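Local coordinates for ColD (Escherichia coli, PDB 3GR9), which removes, in its natural form, the C3'-hydroxyl of GDP-4-keto-6-deoxy-D-mannose during L-colitose biosynthesis, and here carries changes made to convert it into an aminotransferase, at residues I66-F71 / H209-I214; I132-L137 / I156-D161. The protein carries 2 engineered substitutions. All coordinates share one frame; numbering follows the deposited sequence.

Contact 1: residues I66-F71 / H209-I214; sequences IAALFF and HILLCI
Ile214 and Ile210 of helix 205-215 fill with their methyls the shallow hollows between Ala67, Ala68 and Phe71 on helix 58-71. CG1 of Ile214 stands between its backbone N and carbonyl carbon (chi1 74°). With chi2 extended (173°), this carries Ile214 CD1 toward Ala67, to 3.8 Å from Ala67 CB. The same methyl also lies near the backbone N of Ala68 and CE2 of Phe71, so its seat is part side chain and part main chain. The CG2 branch of Ile214 approaches the Phe71 ring obliquely, with Ile214 CG2 4.1 Å from Phe71 CD2.

Ile210 uses both of its branches. Its CD1 reaches the end of the other segment, with Ile210 CD1 3.6 Å from Phe71 C. Its CG2 meets the edge of the Phe71 ring near the ring plane. The reverse fit is made by Ala68. Its CB enters the hollow between two side chains, with Ala68 CB 3.9 Å from Ile210 CG2 and Ala68 CB 3.6 Å from Leu211 CD2.

The short helix axes approach to 9.7 Å at 115°. The helices follow strands 51-55 and 198-202, antiparallel neighbours at one border of the main sheet. The contact lies away from the ligand pockets. The Phe71 ring also meets Tyr349 of the second subunit edge-to-face, so this packing adjoins the dimer interface. No hydrogen bond crosses between the segments. Without a directional bond, shape and the burial of apolar surface hold them together.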
loop_
_atom_site.group_PDB
_atom_site.type_symbol
_atom_site.label_atom_id
_atom_site.label_comp_id
_atom_site.label_asym_id
_atom_site.label_seq_id
_atom_site.Cartn_x
_atom_site.Cartn_y
_atom_site.Cartn_z
ATOM N N ILE B 66 3.752 -6.443 10.682
ATOM C CA ILE B 66 2.797 -7.161 11.502
ATOM C C ILE B 66 2.242 -8.368 10.791
ATOM O O ILE B 66 2.335 -9.471 11.295
ATOM C CB ILE B 66 1.635 -6.256 11.912
ATOM C CG1 ILE B 66 1.912 -5.620 13.279
ATOM C CG2 ILE B 66 0.291 -7.006 11.854
ATOM C CD1 ILE B 66 3.380 -5.307 13.564
ATOM N N ALA B 67 1.601 -8.142 9.656
ATOM C CA ALA B 67 1.033 -9.254 8.894
ATOM C C ALA B 67 1.962 -10.434 8.954
ATOM O O ALA B 67 1.545 -11.583 9.120
ATOM C CB ALA B 67 0.873 -8.890 7.437
ATOM N N ALA B 68 3.260 -10.158 8.803
ATOM C CA ALA B 68 4.200 -11.261 8.727
ATOM C C ALA B 68 4.141 -12.345 9.833
ATOM O O ALA B 68 4.158 -13.551 9.590
ATOM C CB ALA B 68 5.596 -10.747 8.537
ATOM N N LEU B 69 4.119 -11.887 11.067
ATOM C CA LEU B 69 4.129 -12.745 12.239
ATOM C C LEU B 69 2.956 -13.674 12.333
ATOM O O LEU B 69 2.809 -14.405 13.308
ATOM C CB LEU B 69 4.140 -11.866 13.469
ATOM C CG LEU B 69 5.264 -10.855 13.258
ATOM C CD1 LEU B 69 5.226 -9.920 14.446
ATOM C CD2 LEU B 69 6.657 -11.647 13.098
ATOM N N PHE B 70 2.117 -13.645 11.317
ATOM C CA PHE B 70 0.961 -14.505 11.339
ATOM C C PHE B 70 1.233 -15.657 10.379
ATOM O O PHE B 70 0.667 -16.722 10.530
ATOM C CB PHE B 70 -0.277 -13.711 10.903
ATOM C CG PHE B 70 -0.891 -12.874 12.000
ATOM C CD1 PHE B 70 -0.234 -11.776 12.540
ATOM C CD2 PHE B 70 -2.147 -13.172 12.458
ATOM C CE1 PHE B 70 -0.818 -10.999 13.511
ATOM C CE2 PHE B 70 -2.778 -12.366 13.405
ATOM C CZ PHE B 70 -2.106 -11.289 13.948
ATOM N N PHE B 71 2.144 -15.443 9.428
ATOM C CA PHE B 71 2.474 -16.463 8.438
ATOM C C PHE B 71 3.708 -17.314 8.702
ATOM O O PHE B 71 3.981 -18.188 7.931
ATOM C CB PHE B 71 2.424 -15.942 6.994
ATOM C CG PHE B 71 1.250 -15.044 6.725
ATOM C CD1 PHE B 71 -0.046 -15.501 6.948
ATOM C CD2 PHE B 71 1.437 -13.738 6.284
ATOM C CE1 PHE B 71 -1.144 -14.670 6.745
ATOM C CE2 PHE B 71 0.340 -12.896 6.044
ATOM C CZ PHE B 71 -0.951 -13.352 6.296
ATOM N N HIS B 209 11.787 -14.202 3.933
ATOM C CA HIS B 209 10.998 -14.820 2.866
ATOM C C HIS B 209 9.460 -14.533 2.933
ATOM O O HIS B 209 8.776 -14.438 1.877
ATOM C CB HIS B 209 11.229 -16.349 2.886
ATOM C CG HIS B 209 12.620 -16.768 2.511
ATOM N ND1 HIS B 209 12.983 -18.099 2.431
ATOM C CD2 HIS B 209 13.734 -16.054 2.222
ATOM C CE1 HIS B 209 14.252 -18.191 2.088
ATOM N NE2 HIS B 209 14.733 -16.962 1.960
ATOM N N ILE B 210 8.900 -14.420 4.137
ATOM C CA ILE B 210 7.467 -14.152 4.225
ATOM C C ILE B 210 7.239 -12.766 3.642
ATOM O O ILE B 210 6.236 -12.519 2.978
ATOM C CB ILE B 210 6.960 -14.225 5.711
ATOM C CG1 ILE B 210 7.045 -15.674 6.238
ATOM C CG2 ILE B 210 5.534 -13.623 5.831
ATOM C CD1 ILE B 210 6.899 -15.866 7.747
ATOM N N LEU B 211 8.218 -11.888 3.857
ATOM C CA LEU B 211 8.175 -10.505 3.380
ATOM C C LEU B 211 8.168 -10.481 1.844
ATOM O O LEU B 211 7.237 -9.963 1.196
ATOM C CB LEU B 211 9.408 -9.797 3.937
ATOM C CG LEU B 211 9.360 -9.744 5.470
ATOM C CD1 LEU B 211 9.945 -8.425 6.159
ATOM C CD2 LEU B 211 7.932 -10.039 5.935
ATOM N N LEU B 212 9.201 -11.086 1.266
ATOM C CA LEU B 212 9.349 -11.148 -0.183
ATOM C C LEU B 212 8.032 -11.556 -0.805
ATOM O O LEU B 212 7.611 -11.060 -1.846
ATOM C CB LEU B 212 10.406 -12.199 -0.540
ATOM C CG LEU B 212 11.828 -11.699 -0.271
ATOM C CD1 LEU B 212 12.905 -12.740 -0.740
ATOM C CD2 LEU B 212 12.003 -10.373 -1.000
ATOM N N CYS B 213 7.388 -12.498 -0.153
ATOM C CA CYS B 213 6.155 -13.020 -0.686
ATOM C C CYS B 213 5.022 -12.066 -0.515
ATOM O O CYS B 213 4.245 -11.829 -1.439
ATOM C CB CYS B 213 5.805 -14.331 0.013
ATOM S SG CYS B 213 4.149 -15.049 -0.348
ATOM N N ILE B 214 4.868 -11.585 0.707
ATOM C CA ILE B 214 3.721 -10.733 0.945
ATOM C C ILE B 214 3.756 -9.308 0.425
ATOM O O ILE B 214 2.713 -8.672 0.322
ATOM C CB ILE B 214 3.087 -10.871 2.337
ATOM C CG1 ILE B 214 3.933 -10.210 3.429
ATOM C CG2 ILE B 214 2.655 -12.297 2.671
ATOM C CD1 ILE B 214 3.188 -10.231 4.740
#

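Contact 2: residues I132-L137 / I156-D161; sequences ILTVNL and IILLED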
loop_
_atom_site.group_PDB
_atom_site.type_symbol
_atom_site.label_atom_id
_atom_site.label_comp_id
_atom_site.label_asym_id
_atom_site.label_seq_id
_atom_site.Cartn_x
_atom_site.Cartn_y
_atom_site.Cartn_z
ATOM N N ILE B 132 6.195 -6.495 22.225
ATOM C CA ILE B 132 6.414 -5.081 22.563
ATOM C C ILE B 132 6.801 -4.325 21.304
ATOM O O ILE B 132 7.878 -4.547 20.768
ATOM C CB ILE B 132 7.557 -4.864 23.528
ATOM C CG1 ILE B 132 7.377 -5.761 24.747
ATOM C CG2 ILE B 132 7.611 -3.383 23.917
ATOM C CD1 ILE B 132 7.749 -5.095 26.045
ATOM N N LEU B 133 5.958 -3.388 20.885
ATOM C CA LEU B 133 6.228 -2.572 19.702
ATOM C C LEU B 133 6.803 -1.241 20.128
ATOM O O LEU B 133 6.089 -0.290 20.412
ATOM C CB LEU B 133 4.927 -2.311 18.921
ATOM C CG LEU B 133 5.135 -1.419 17.702
ATOM C CD1 LEU B 133 6.555 -1.642 17.205
ATOM C CD2 LEU B 133 4.118 -1.663 16.602
ATOM N N THR B 134 8.116 -1.166 20.181
ATOM C CA THR B 134 8.744 0.074 20.582
ATOM C C THR B 134 8.832 1.077 19.447
ATOM O O THR B 134 8.772 0.741 18.273
ATOM C CB THR B 134 10.140 -0.212 21.051
ATOM O OG1 THR B 134 10.922 -0.633 19.932
ATOM C CG2 THR B 134 10.094 -1.340 22.041
ATOM N N VAL B 135 8.956 2.335 19.807
ATOM C CA VAL B 135 9.087 3.370 18.807
ATOM C C VAL B 135 10.232 4.339 19.190
ATOM O O VAL B 135 10.253 4.848 20.298
ATOM C CB VAL B 135 7.744 4.083 18.597
ATOM C CG1 VAL B 135 7.904 5.394 17.763
ATOM C CG2 VAL B 135 6.758 3.112 17.901
ATOM N N ASN B 136 11.212 4.560 18.313
ATOM C CA ASN B 136 12.337 5.480 18.623
ATOM C C ASN B 136 11.843 6.844 18.221
ATOM O O ASN B 136 11.640 7.125 17.034
ATOM C CB ASN B 136 13.571 5.073 17.842
ATOM C CG ASN B 136 13.996 3.667 18.189
ATOM O OD1 ASN B 136 13.978 3.307 19.366
ATOM N ND2 ASN B 136 14.254 2.831 17.177
ATOM N N LEU B 137 11.493 7.626 19.231
ATOM C CA LEU B 137 10.880 8.916 18.996
ATOM C C LEU B 137 11.865 10.038 18.710
ATOM O O LEU B 137 12.778 10.295 19.509
ATOM C CB LEU B 137 9.908 9.277 20.135
ATOM C CG LEU B 137 8.680 9.997 19.614
ATOM C CD1 LEU B 137 7.610 9.067 19.153
ATOM C CD2 LEU B 137 8.122 11.150 20.480
ATOM N N ILE B 156 8.932 -13.217 24.330
ATOM C CA ILE B 156 8.161 -12.014 24.067
ATOM C C ILE B 156 8.724 -11.218 22.908
ATOM O O ILE B 156 9.849 -10.758 22.976
ATOM C CB ILE B 156 8.153 -11.107 25.309
ATOM C CG1 ILE B 156 7.515 -11.830 26.479
ATOM C CG2 ILE B 156 7.453 -9.811 25.010
ATOM C CD1 ILE B 156 7.194 -10.958 27.610
ATOM N N ILE B 157 7.949 -11.034 21.845
ATOM C CA ILE B 157 8.500 -10.285 20.712
ATOM C C ILE B 157 8.933 -8.838 20.805
ATOM O O ILE B 157 8.291 -8.035 21.468
ATOM C CB ILE B 157 7.958 -10.642 19.334
ATOM C CG1 ILE B 157 7.695 -12.141 19.246
ATOM C CG2 ILE B 157 8.967 -10.259 18.276
ATOM C CD1 ILE B 157 6.360 -12.481 18.578
ATOM N N LEU B 158 10.058 -8.513 20.175
ATOM C CA LEU B 158 10.521 -7.125 20.163
ATOM C C LEU B 158 10.545 -6.533 18.758
ATOM O O LEU B 158 11.172 -7.046 17.839
ATOM C CB LEU B 158 11.876 -6.902 20.864
ATOM C CG LEU B 158 12.274 -5.419 20.854
ATOM C CD1 LEU B 158 11.101 -4.534 21.361
ATOM C CD2 LEU B 158 13.555 -5.173 21.651
ATOM N N LEU B 159 9.862 -5.419 18.601
ATOM C CA LEU B 159 9.843 -4.754 17.313
ATOM C C LEU B 159 10.005 -3.241 17.514
ATOM O O LEU B 159 9.669 -2.700 18.565
ATOM C CB LEU B 159 8.511 -4.998 16.643
ATOM C CG LEU B 159 7.912 -6.400 16.594
ATOM C CD1 LEU B 159 6.484 -6.101 16.153
ATOM C CD2 LEU B 159 8.615 -7.256 15.507
ATOM N N GLU B 160 10.485 -2.565 16.492
ATOM C CA GLU B 160 10.636 -1.137 16.603
ATOM C C GLU B 160 10.206 -0.369 15.371
ATOM O O GLU B 160 10.693 -0.599 14.277
ATOM C CB GLU B 160 12.078 -0.747 16.945
ATOM C CG GLU B 160 13.011 -1.870 17.292
ATOM C CD GLU B 160 14.462 -1.429 17.227
ATOM O OE1 GLU B 160 14.709 -0.209 17.306
ATOM O OE2 GLU B 160 15.348 -2.285 17.088
ATOM N N ASP B 161 9.292 0.562 15.568
ATOM C CA ASP B 161 8.918 1.452 14.500
ATOM C C ASP B 161 10.064 2.452 14.599
ATOM O O ASP B 161 10.091 3.297 15.490
ATOM C CB ASP B 161 7.575 2.115 14.777
ATOM C CG ASP B 161 7.172 3.099 13.699
ATOM O OD1 ASP B 161 8.047 3.725 13.087
ATOM O OD2 ASP B 161 5.963 3.260 13.476
HETATM O O HOH W 1 10.702 5.966 14.805
#
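Ile132, Thr134 and Asn136 bond through their backbones to 157-161, joining two parallel strands. Ile132 N gives a nearly straight bond to Ile157 O (2.7 Å, 168°). Leu159 N returns one to Ile132 O, Thr134 N meets Leu159 O, and Asp161 N meets Thr134 O at 2.8 Å. The pairing ends with a longer bond from Asn136 N to Asp161 O (3.3 Å). A water bridges the carbonyls of Asn136 and Asp161, donating to both.

Side chains add polar bonds. With its OG1 between backbone N and carbonyl carbon (chi1 68°), Thr134 donates from OG1 to Leu159 O at 2.8 Å. Leu159 O is thus gripped twice, by Thr134 N and OG1 from opposite faces of its plane. Asn136 ND2 bonds Glu160 OE1 at 3.1 Å. The carboxylate oxygen lies in the amide plane, but the two flat groups stand 84° apart. Asn162 also bonds this amide, and Gly176 and Gly179 hold the carboxylate. Asp161 OD2 bonds Asn62 and Thr93.

Among apolar pairs, Ile132 CG1 meets Ile156 CG2, Ile132 CB meets Leu158 CD1, and Leu133 CD1 lies 3.9 Å from Leu159 CB. Thr134 CG2 and Leu158 CD1 make a tight carbon contact (3.4 Å). Val135 and Asp161 lie side by side.

The pair belongs to the main sheet of the fold type I aminotransferase large domain. In this fold an aspartate ending the corresponding strand pairs with the cofactor's pyridine nitrogen; Asp161, its side chain about 9 Å from a bound 2-oxoglutarate, is consistent with that. Helix 144-151 completes the beta-alpha-beta unit and covers Thr134 and Glu160 through Phe144. Strands 82-86 and 181-185 flank the pair.

Overall arrangement
Both contacts are buried, but they hold different layers of the fold. Contact 2 lies inside the main mixed sheet, its centre about 10 Å from the centre of the chain. Contact 1 joins two helices farther out, its centre about 18 Å from that of the chain and beside the second subunit. The centres of the two contacts are about 17 Å apart, and they share no element. They do touch: Ile66 CD1 packs on Leu159 CD1 at 4.1 Å, so helix 58-71 meets strand 157-161. Along the chain, contact 2 is nested within the loop that contact 1 closes. Backbone bonds set the register in the sheet, with buried polar groups near the strand ends. Between the helices, apolar fit alone joins the segments.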